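Local structure of single-stranded DNA-binding protein (Thermus thermophilus, 2CWA) at residues Trp52-Arg57 and Leu200-Trp205; Leu70-Leu75 and Gly120-Arg125; Gly80-Arg85 and Ser95-Arg100. The protein binds single-stranded DNA and probably recruits partner proteins to it during DNA replication, recombination and repair. All blocks are in the same frame, centred on the assembly; numbering follows the deposited sequence.

Contact 1 of 3, residues Trp52-Arg57 and Leu200-Trp205; sequences WYHRVR and LVNDSW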
loop_
_atom_site.group_PDB
_atom_site.type_symbol
_atom_site.label_atom_id
_atom_site.label_comp_id
_atom_site.label_asym_id
_atom_site.label_seq_id
_atom_site.Cartn_x
_atom_site.Cartn_y
_atom_site.Cartn_z
ATOM N N TRP A 52 9.554 -3.905 -0.099
ATOM C CA TRP A 52 8.556 -3.276 -0.949
ATOM C C TRP A 52 9.009 -1.972 -1.585
ATOM O O TRP A 52 9.876 -1.270 -1.065
ATOM C CB TRP A 52 7.265 -3.027 -0.155
ATOM C CG TRP A 52 7.478 -2.365 1.182
ATOM C CD1 TRP A 52 7.543 -2.982 2.401
ATOM C CD2 TRP A 52 7.649 -0.964 1.433
ATOM N NE1 TRP A 52 7.741 -2.053 3.395
ATOM C CE2 TRP A 52 7.808 -0.805 2.830
ATOM C CE3 TRP A 52 7.682 0.177 0.613
ATOM C CZ2 TRP A 52 7.997 0.447 3.427
ATOM C CZ3 TRP A 52 7.870 1.422 1.208
ATOM C CH2 TRP A 52 8.026 1.544 2.606
ATOM N N TYR A 53 8.409 -1.681 -2.735
ATOM C CA TYR A 53 8.653 -0.467 -3.501
ATOM C C TYR A 53 7.248 0.030 -3.787
ATOM O O TYR A 53 6.504 -0.610 -4.523
ATOM C CB TYR A 53 9.357 -0.794 -4.817
ATOM C CG TYR A 53 10.783 -1.250 -4.636
ATOM C CD1 TYR A 53 11.831 -0.334 -4.634
ATOM C CD2 TYR A 53 11.082 -2.599 -4.447
ATOM C CE1 TYR A 53 13.148 -0.748 -4.452
ATOM C CE2 TYR A 53 12.395 -3.025 -4.263
ATOM C CZ TYR A 53 13.421 -2.094 -4.265
ATOM O OH TYR A 53 14.718 -2.507 -4.073
ATOM N N HIS A 54 6.870 1.151 -3.190
ATOM C CA HIS A 54 5.528 1.668 -3.403
ATOM C C HIS A 54 5.534 3.032 -4.063
ATOM O O HIS A 54 6.230 3.942 -3.619
ATOM C CB HIS A 54 4.771 1.740 -2.071
ATOM C CG HIS A 54 4.284 0.412 -1.581
ATOM N ND1 HIS A 54 3.444 -0.392 -2.321
ATOM C CD2 HIS A 54 4.510 -0.249 -0.420
ATOM C CE1 HIS A 54 3.174 -1.490 -1.637
ATOM N NE2 HIS A 54 3.809 -1.429 -0.480
ATOM N N ARG A 55 4.764 3.160 -5.135
ATOM C CA ARG A 55 4.666 4.433 -5.830
ATOM C C ARG A 55 3.599 5.251 -5.115
ATOM O O ARG A 55 2.488 4.775 -4.886
ATOM C CB ARG A 55 4.278 4.222 -7.294
ATOM C CG ARG A 55 5.364 3.534 -8.118
ATOM C CD ARG A 55 5.077 3.618 -9.615
ATOM N NE ARG A 55 3.992 2.734 -10.038
ATOM C CZ ARG A 55 4.086 1.407 -10.104
ATOM N NH1 ARG A 55 5.218 0.796 -9.774
ATOM N NH2 ARG A 55 3.046 0.690 -10.510
ATOM N N VAL A 56 3.946 6.476 -4.750
ATOM C CA VAL A 56 3.012 7.350 -4.057
ATOM C C VAL A 56 2.881 8.646 -4.838
ATOM O O VAL A 56 3.853 9.126 -5.412
ATOM C CB VAL A 56 3.509 7.677 -2.638
ATOM C CG1 VAL A 56 2.518 8.560 -1.940
ATOM C CG2 VAL A 56 3.714 6.391 -1.843
ATOM N N ARG A 57 1.681 9.216 -4.846
ATOM C CA ARG A 57 1.453 10.460 -5.568
ATOM C C ARG A 57 0.997 11.613 -4.686
ATOM O O ARG A 57 -0.032 11.527 -4.013
ATOM C CB ARG A 57 0.422 10.247 -6.675
ATOM C CG ARG A 57 -0.044 11.538 -7.337
ATOM C CD ARG A 57 -0.835 11.244 -8.605
ATOM N NE ARG A 57 0.023 10.708 -9.654
ATOM C CZ ARG A 57 -0.397 10.380 -10.872
ATOM N NH1 ARG A 57 -1.676 10.531 -11.201
ATOM N NH2 ARG A 57 0.464 9.908 -11.764
ATOM N N LEU A 200 0.866 -2.787 2.880
ATOM C CA LEU A 200 0.629 -2.695 1.447
ATOM C C LEU A 200 1.631 -3.572 0.712
ATOM O O LEU A 200 2.821 -3.543 1.011
ATOM C CB LEU A 200 0.790 -1.253 0.976
ATOM C CG LEU A 200 -0.260 -0.284 1.528
ATOM C CD1 LEU A 200 0.094 1.145 1.127
ATOM C CD2 LEU A 200 -1.623 -0.675 0.993
ATOM N N VAL A 201 1.142 -4.349 -0.245
ATOM C CA VAL A 201 2.013 -5.204 -1.041
ATOM C C VAL A 201 1.609 -5.050 -2.497
ATOM O O VAL A 201 0.526 -4.541 -2.798
ATOM C CB VAL A 201 1.875 -6.695 -0.650
ATOM C CG1 VAL A 201 2.139 -6.865 0.842
ATOM C CG2 VAL A 201 0.503 -7.213 -1.022
ATOM N N ASN A 202 2.479 -5.474 -3.405
ATOM C CA ASN A 202 2.147 -5.383 -4.814
ATOM C C ASN A 202 2.687 -6.553 -5.624
ATOM O O ASN A 202 3.663 -7.205 -5.236
ATOM C CB ASN A 202 2.643 -4.056 -5.396
ATOM C CG ASN A 202 4.100 -3.804 -5.110
ATOM O OD1 ASN A 202 4.949 -4.662 -5.351
ATOM N ND2 ASN A 202 4.405 -2.616 -4.598
ATOM N N ASP A 203 2.018 -6.837 -6.735
ATOM C CA ASP A 203 2.435 -7.915 -7.619
ATOM C C ASP A 203 2.858 -7.243 -8.919
ATOM O O ASP A 203 2.295 -6.214 -9.300
ATOM C CB ASP A 203 1.278 -8.879 -7.896
ATOM C CG ASP A 203 0.493 -9.240 -6.645
ATOM O OD1 ASP A 203 1.117 -9.603 -5.626
ATOM O OD2 ASP A 203 -0.756 -9.168 -6.684
ATOM N N SER A 204 3.860 -7.807 -9.583
ATOM C CA SER A 204 4.336 -7.257 -10.845
ATOM C C SER A 204 4.795 -8.396 -11.743
ATOM O O SER A 204 5.488 -9.314 -11.298
ATOM C CB SER A 204 5.480 -6.270 -10.609
ATOM O OG SER A 204 6.540 -6.873 -9.896
ATOM N N TRP A 205 4.391 -8.334 -13.007
ATOM C CA TRP A 205 4.741 -9.369 -13.969
ATOM C C TRP A 205 4.562 -8.835 -15.384
ATOM O O TRP A 205 4.165 -7.686 -15.574
ATOM C CB TRP A 205 3.841 -10.588 -13.759
ATOM C CG TRP A 205 2.392 -10.358 -14.115
ATOM C CD1 TRP A 205 1.732 -10.847 -15.208
ATOM C CD2 TRP A 205 1.420 -9.611 -13.365
ATOM N NE1 TRP A 205 0.412 -10.458 -15.183
ATOM C CE2 TRP A 205 0.193 -9.698 -14.064
ATOM C CE3 TRP A 205 1.466 -8.876 -12.172
ATOM C CZ2 TRP A 205 -0.980 -9.079 -13.609
ATOM C CZ3 TRP A 205 0.297 -8.258 -11.717
ATOM C CH2 TRP A 205 -0.909 -8.367 -12.437
HETATM O O HOH W 1 7.270 -4.004 -4.076
#
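H54 and N202 carry this contact between the two OB-fold repeats of one chain, where strand 49-59 of the first SSB repeat meets strand 193-206 of the second. The short strand segments run almost at right angles (92°), their axes 7.3 Å apart at closest approach, and no backbone-to-backbone hydrogen bond joins them. Side chains reaching across to the opposing backbone make the link.

Two direct hydrogen bonds run in opposite senses. From the second repeat, N202 ND2 donates to Y53 O over 2.9 Å. This bond is bent (134° at the hydrogen), and the donor stands above the carbonyl plane instead of on a lone pair. The N202 amide reaches that oxygen because its CG is tucked between the backbone N and the carbonyl carbon (chi1 52°). From the first repeat, H54 NE2 gives a weak bond to L200 O at 2.8 Å, the oxygen lying in the ring plane at the imidazole edge. The amide plane of N202 is turned steeply against that ring.

Packing is modest. L200 CB lies 3.4 Å from H54 NE2, and the L200 side chain continues into a core formed with V8, I99 and V218, while I99 also touches H54. F214 packs on N202. The phenol of Y53 leads away from the crossing: its OH bonds D117, and its ring makes a cation-pi contact with R119.

The last link is solvent. On its other edge strand 49-59 pairs with strand 28-39 through W52, H54 and V56, so the N and O of Y53 face the second repeat; N202 engages the O directly and the N through a water. That water accepts from Y53 N at 2.9 Å and donates to N202 OD1 at 2.7 Å.

Contact 2 of 3, residues Leu70-Leu75 and Gly120-Arg125; sequences LDQGQL and GQPRLR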
loop_
_atom_site.group_PDB
_atom_site.type_symbol
_atom_site.label_atom_id
_atom_site.label_comp_id
_atom_site.label_asym_id
_atom_site.label_seq_id
_atom_site.Cartn_x
_atom_site.Cartn_y
_atom_site.Cartn_z
ATOM N N LEU A 70 13.801 16.881 -2.640
ATOM C CA LEU A 70 14.009 15.486 -2.273
ATOM C C LEU A 70 14.883 14.727 -3.269
ATOM O O LEU A 70 14.690 14.825 -4.482
ATOM C CB LEU A 70 12.656 14.787 -2.142
ATOM C CG LEU A 70 11.599 15.501 -1.290
ATOM C CD1 LEU A 70 10.317 14.685 -1.312
ATOM C CD2 LEU A 70 12.094 15.697 0.137
ATOM N N ASP A 71 15.834 13.957 -2.748
ATOM C CA ASP A 71 16.736 13.180 -3.592
ATOM C C ASP A 71 16.677 11.699 -3.229
ATOM O O ASP A 71 16.127 11.323 -2.192
ATOM C CB ASP A 71 18.174 13.677 -3.425
ATOM C CG ASP A 71 18.995 13.535 -4.701
ATOM O OD1 ASP A 71 18.818 12.531 -5.429
ATOM O OD2 ASP A 71 19.827 14.430 -4.969
ATOM N N GLN A 72 17.244 10.863 -4.092
ATOM C CA GLN A 72 17.282 9.425 -3.855
ATOM C C GLN A 72 17.922 9.189 -2.487
ATOM O O GLN A 72 18.852 9.896 -2.103
ATOM C CB GLN A 72 18.123 8.746 -4.946
ATOM C CG GLN A 72 18.290 7.240 -4.797
ATOM C CD GLN A 72 19.168 6.651 -5.896
ATOM O OE1 GLN A 72 20.312 7.057 -6.064
ATOM N NE2 GLN A 72 18.627 5.703 -6.651
ATOM N N GLY A 73 17.412 8.212 -1.745
ATOM C CA GLY A 73 17.977 7.914 -0.439
ATOM C C GLY A 73 17.294 8.594 0.738
ATOM O O GLY A 73 17.304 8.072 1.855
ATOM N N GLN A 74 16.704 9.760 0.493
ATOM C CA GLN A 74 16.017 10.511 1.542
ATOM C C GLN A 74 14.953 9.672 2.246
ATOM O O GLN A 74 14.160 8.999 1.603
ATOM C CB GLN A 74 15.353 11.751 0.939
ATOM C CG GLN A 74 14.508 12.557 1.923
ATOM C CD GLN A 74 15.340 13.353 2.909
ATOM O OE1 GLN A 74 16.101 14.241 2.520
ATOM N NE2 GLN A 74 15.199 13.042 4.196
ATOM N N LEU A 75 14.932 9.708 3.573
ATOM C CA LEU A 75 13.913 8.962 4.299
ATOM C C LEU A 75 12.723 9.901 4.444
ATOM O O LEU A 75 12.902 11.070 4.763
ATOM C CB LEU A 75 14.415 8.544 5.682
ATOM C CG LEU A 75 15.676 7.672 5.690
ATOM C CD1 LEU A 75 15.879 7.096 7.088
ATOM C CD2 LEU A 75 15.531 6.549 4.672
ATOM N N GLY A 120 21.037 -0.688 -7.364
ATOM C CA GLY A 120 21.684 0.410 -6.671
ATOM C C GLY A 120 20.711 1.345 -5.971
ATOM O O GLY A 120 21.091 2.439 -5.558
ATOM N N GLN A 121 19.457 0.923 -5.829
ATOM C CA GLN A 121 18.449 1.748 -5.171
ATOM C C GLN A 121 18.358 1.429 -3.682
ATOM O O GLN A 121 18.375 0.265 -3.283
ATOM C CB GLN A 121 17.078 1.530 -5.811
ATOM C CG GLN A 121 17.039 1.766 -7.305
ATOM C CD GLN A 121 15.676 1.471 -7.891
ATOM O OE1 GLN A 121 15.096 0.413 -7.644
ATOM N NE2 GLN A 121 15.158 2.400 -8.678
ATOM N N PRO A 122 18.250 2.466 -2.840
ATOM C CA PRO A 122 18.156 2.263 -1.392
ATOM C C PRO A 122 16.777 1.838 -0.892
ATOM O O PRO A 122 15.750 2.230 -1.449
ATOM C CB PRO A 122 18.576 3.619 -0.833
ATOM C CG PRO A 122 18.030 4.571 -1.842
ATOM C CD PRO A 122 18.409 3.897 -3.159
ATOM N N ARG A 123 16.777 1.014 0.153
ATOM C CA ARG A 123 15.557 0.542 0.804
ATOM C C ARG A 123 15.797 0.702 2.302
ATOM O O ARG A 123 16.848 0.300 2.813
ATOM C CB ARG A 123 15.288 -0.938 0.506
ATOM C CG ARG A 123 14.966 -1.256 -0.939
ATOM C CD ARG A 123 14.378 -2.653 -1.062
ATOM N NE ARG A 123 15.195 -3.659 -0.387
ATOM C CZ ARG A 123 15.147 -4.961 -0.653
ATOM N NH1 ARG A 123 14.321 -5.418 -1.585
ATOM N NH2 ARG A 123 15.926 -5.806 0.008
ATOM N N LEU A 124 14.836 1.291 3.005
ATOM C CA LEU A 124 14.973 1.487 4.446
ATOM C C LEU A 124 14.715 0.189 5.211
ATOM O O LEU A 124 13.685 -0.463 5.021
ATOM C CB LEU A 124 13.995 2.567 4.943
ATOM C CG LEU A 124 13.995 2.862 6.453
ATOM C CD1 LEU A 124 15.346 3.439 6.884
ATOM C CD2 LEU A 124 12.876 3.851 6.783
ATOM N N ARG A 125 15.652 -0.181 6.081
ATOM C CA ARG A 125 15.491 -1.381 6.893
ATOM C C ARG A 125 14.593 -0.996 8.070
ATOM O O ARG A 125 14.650 0.137 8.540
ATOM C CB ARG A 125 16.850 -1.869 7.401
ATOM C CG ARG A 125 17.860 -2.102 6.283
ATOM C CD ARG A 125 19.139 -2.739 6.800
ATOM N NE ARG A 125 18.920 -4.116 7.225
ATOM C CZ ARG A 125 19.875 -4.912 7.695
ATOM N NH1 ARG A 125 21.122 -4.466 7.800
ATOM N NH2 ARG A 125 19.584 -6.155 8.060
#
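G73 and P122 bring the two backbones to 5.7 Å, CA to CA, and the touching parts then run nearly parallel, 12° apart, with no hydrogen bond between them. The near side is a type II beta turn from D71 to Q74, closed by Q74 N to D71 O at 3.2 Å. G73 takes its third position at a positive phi of 94°, which suits glycine. D71 OD1 steadies the turn by accepting from Q72 N at 2.7 Å with its anti lone pair.

The proline ring makes the closest contact. P122 CG rests on the bare G73 CA at 3.6 Å, and P122 CD meets Q72 CG at 3.7 Å. The extended Q72 chain slants across the ring, its amide NE2 committed to A15 O. Further along, L124 CD1 touches both methyls of L75, 3.7 Å from L75 CD1 and 3.8 Å from L75 CD2, the side chains meeting at about a right angle. A13 and I11 of strand 5-22 pack against L75 and L124 respectively, and R114 bonds G73 O.

The turn belongs to the connection that follows helix 60-64 and enters strand 75-85, the usual place of the helix in an OB fold, between the third and fourth barrel strands. Strand 122-125, pairing in parallel with strand 28-39, packs against it here on the way to the second repeat.

Contact 3 of 3, residues Gly80-Arg85 and Ser95-Arg100; sequences GRLEYR and SELQIR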
loop_
_atom_site.group_PDB
_atom_site.type_symbol
_atom_site.label_atom_id
_atom_site.label_comp_id
_atom_site.label_asym_id
_atom_site.label_seq_id
_atom_site.Cartn_x
_atom_site.Cartn_y
_atom_site.Cartn_z
ATOM N N GLY A 80 -1.311 8.972 3.879
ATOM C CA GLY A 80 -2.203 9.051 2.743
ATOM C C GLY A 80 -3.385 8.119 2.807
ATOM O O GLY A 80 -3.896 7.791 3.882
ATOM N N ARG A 81 -3.809 7.676 1.636
ATOM C CA ARG A 81 -4.958 6.804 1.525
ATOM C C ARG A 81 -4.938 6.116 0.175
ATOM O O ARG A 81 -4.226 6.541 -0.737
ATOM C CB ARG A 81 -6.229 7.636 1.661
ATOM C CG ARG A 81 -6.222 8.855 0.768
ATOM C CD ARG A 81 -7.204 9.925 1.246
ATOM N NE ARG A 81 -6.964 11.180 0.544
ATOM C CZ ARG A 81 -7.136 11.347 -0.765
ATOM N NH1 ARG A 81 -6.884 12.525 -1.320
ATOM N NH2 ARG A 81 -7.572 10.341 -1.517
ATOM N N LEU A 82 -5.724 5.055 0.057
ATOM C CA LEU A 82 -5.813 4.304 -1.182
ATOM C C LEU A 82 -6.921 4.899 -2.040
ATOM O O LEU A 82 -7.959 5.314 -1.526
ATOM C CB LEU A 82 -6.106 2.840 -0.878
ATOM C CG LEU A 82 -5.076 2.179 0.050
ATOM C CD1 LEU A 82 -5.475 0.737 0.290
ATOM C CD2 LEU A 82 -3.696 2.244 -0.575
ATOM N N GLU A 83 -6.697 4.931 -3.346
ATOM C CA GLU A 83 -7.670 5.495 -4.266
ATOM C C GLU A 83 -7.863 4.545 -5.446
ATOM O O GLU A 83 -6.930 4.262 -6.197
ATOM C CB GLU A 83 -7.170 6.867 -4.720
ATOM C CG GLU A 83 -8.157 7.694 -5.510
ATOM C CD GLU A 83 -7.716 9.141 -5.596
ATOM O OE1 GLU A 83 -7.781 9.846 -4.566
ATOM O OE2 GLU A 83 -7.288 9.567 -6.688
ATOM N N TYR A 84 -9.088 4.058 -5.590
ATOM C CA TYR A 84 -9.442 3.110 -6.636
ATOM C C TYR A 84 -9.998 3.753 -7.907
ATOM O O TYR A 84 -10.701 4.757 -7.847
ATOM C CB TYR A 84 -10.471 2.135 -6.084
ATOM C CG TYR A 84 -10.934 1.095 -7.066
ATOM C CD1 TYR A 84 -10.164 -0.037 -7.328
ATOM C CD2 TYR A 84 -12.144 1.240 -7.738
ATOM C CE1 TYR A 84 -10.591 -1.002 -8.232
ATOM C CE2 TYR A 84 -12.578 0.285 -8.643
ATOM C CZ TYR A 84 -11.796 -0.835 -8.884
ATOM O OH TYR A 84 -12.225 -1.787 -9.777
ATOM N N ARG A 85 -9.684 3.146 -9.048
ATOM C CA ARG A 85 -10.148 3.609 -10.355
ATOM C C ARG A 85 -10.225 2.435 -11.331
ATOM O O ARG A 85 -9.320 1.601 -11.378
ATOM C CB ARG A 85 -9.204 4.679 -10.918
ATOM C CG ARG A 85 -9.314 4.860 -12.434
ATOM C CD ARG A 85 -8.461 6.016 -12.955
ATOM N NE ARG A 85 -9.034 7.315 -12.609
ATOM C CZ ARG A 85 -8.561 8.485 -13.031
ATOM N NH1 ARG A 85 -7.495 8.532 -13.823
ATOM N NH2 ARG A 85 -9.157 9.613 -12.662
ATOM N N SER A 95 -8.544 -2.309 -13.605
ATOM C CA SER A 95 -8.649 -1.370 -12.492
ATOM C C SER A 95 -7.266 -1.025 -11.949
ATOM O O SER A 95 -6.264 -1.617 -12.352
ATOM C CB SER A 95 -9.494 -1.973 -11.372
ATOM O OG SER A 95 -8.819 -3.071 -10.778
ATOM N N GLU A 96 -7.222 -0.074 -11.021
ATOM C CA GLU A 96 -5.965 0.355 -10.427
ATOM C C GLU A 96 -6.189 0.928 -9.027
ATOM O O GLU A 96 -7.120 1.699 -8.807
ATOM C CB GLU A 96 -5.310 1.414 -11.317
ATOM C CG GLU A 96 -3.928 1.850 -10.863
ATOM C CD GLU A 96 -3.319 2.896 -11.780
ATOM O OE1 GLU A 96 -3.196 2.625 -12.995
ATOM O OE2 GLU A 96 -2.962 3.989 -11.286
ATOM N N LEU A 97 -5.339 0.535 -8.085
ATOM C CA LEU A 97 -5.433 1.031 -6.718
ATOM C C LEU A 97 -4.136 1.780 -6.465
ATOM O O LEU A 97 -3.083 1.163 -6.292
ATOM C CB LEU A 97 -5.584 -0.131 -5.725
ATOM C CG LEU A 97 -5.876 0.226 -4.263
ATOM C CD1 LEU A 97 -7.275 0.825 -4.150
ATOM C CD2 LEU A 97 -5.773 -1.027 -3.396
ATOM N N GLN A 98 -4.207 3.107 -6.459
ATOM C CA GLN A 98 -3.016 3.918 -6.253
ATOM C C GLN A 98 -2.913 4.427 -4.828
ATOM O O GLN A 98 -3.903 4.491 -4.102
ATOM C CB GLN A 98 -2.999 5.116 -7.217
ATOM C CG GLN A 98 -3.753 6.343 -6.709
ATOM C CD GLN A 98 -3.654 7.544 -7.644
ATOM O OE1 GLN A 98 -2.574 7.887 -8.129
ATOM N NE2 GLN A 98 -4.785 8.199 -7.887
ATOM N N ILE A 99 -1.699 4.789 -4.441
ATOM C CA ILE A 99 -1.431 5.311 -3.116
ATOM C C ILE A 99 -1.293 6.821 -3.213
ATOM O O ILE A 99 -0.322 7.345 -3.764
ATOM C CB ILE A 99 -0.127 4.730 -2.535
ATOM C CG1 ILE A 99 -0.231 3.209 -2.457
ATOM C CG2 ILE A 99 0.140 5.325 -1.155
ATOM C CD1 ILE A 99 1.100 2.533 -2.182
ATOM N N ARG A 100 -2.280 7.517 -2.670
ATOM C CA ARG A 100 -2.296 8.968 -2.678
ATOM C C ARG A 100 -1.702 9.503 -1.383
ATOM O O ARG A 100 -2.196 9.199 -0.298
ATOM C CB ARG A 100 -3.738 9.453 -2.822
ATOM C CG ARG A 100 -3.945 10.938 -2.593
ATOM C CD ARG A 100 -3.467 11.778 -3.772
ATOM N NE ARG A 100 -4.036 13.120 -3.722
ATOM C CZ ARG A 100 -3.797 13.998 -2.755
ATOM N NH1 ARG A 100 -2.993 13.677 -1.752
ATOM N NH2 ARG A 100 -4.374 15.191 -2.779
#
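R81 and R100 face each other as a hydrogen-bonded antiparallel pair, joined by R81 N to R100 O and R100 N to R81 O, both 2.9 Å. E83 with Q98 and R85 with E96 repeat the pattern, making six backbone bonds in all. On the face carrying these residues, the two arginine side chains run alongside each other, pointing the same way. R81 NH1 sits 3.7 Å above the R100 guanidinium plane, over its centre, while R100 CG lies over one face of the R81 guanidinium, near its rim; the planes are 44° apart. Within its own strand R81 NH2 donates in the guanidinium plane to E83 OE1, a salt bridge of 3.1 Å.

The opposite face holds L82, Y84, L97 and I99. L97 CD1 lies 4.0 Å from both L82 CB and Y84 CB, at the edge of the tyrosine ring. With CG anti to the backbone N (chi1 180°), Y84 sends its ring toward the loop end, where OH passes 3.2 Å from S95 CB.

Further out, acids are likely to offset the paired positive charges: D102 salt-bridges R81 NE and R100 NH1, and E83 OE1 also binds R169 of the second repeat. Putting a leucine at R81 would probably cost E83 the salt bridge within its strand and D102 one charged mate, and take away the group lying over the R100 guanidinium. On the apolar face F172 meets Y84 edge-to-face, and L200 of the second repeat also packs on L82.

This is the beta hairpin of the fourth and fifth strands of an OB barrel, here held against the neighbouring OB repeat of the same chain.

Overall arrangement
Contacts 1 and 3 are neighbours, their centres 11 Å apart, and meet directly along strands 49-59 and 96-107: R57 N lies 2.9 Å from I99 O, a probable hydrogen bond, and R55 O packs on I99 CB. Contact 1 joins the first OB repeat to the second; contact 3 is a hairpin within the first, whose side chains also touch the second. Contact 2 sits farther out, its centre 15 Å from that of contact 1, and touches it where Y53 OH meets R123 CD and Y53 CE1 lies near Q121 OE1. It stays about 13 Å from contact 3 between nearest atoms. A nitrate ion, probably from the crystallisation liquor, lies about 4 Å from the R100 side chain.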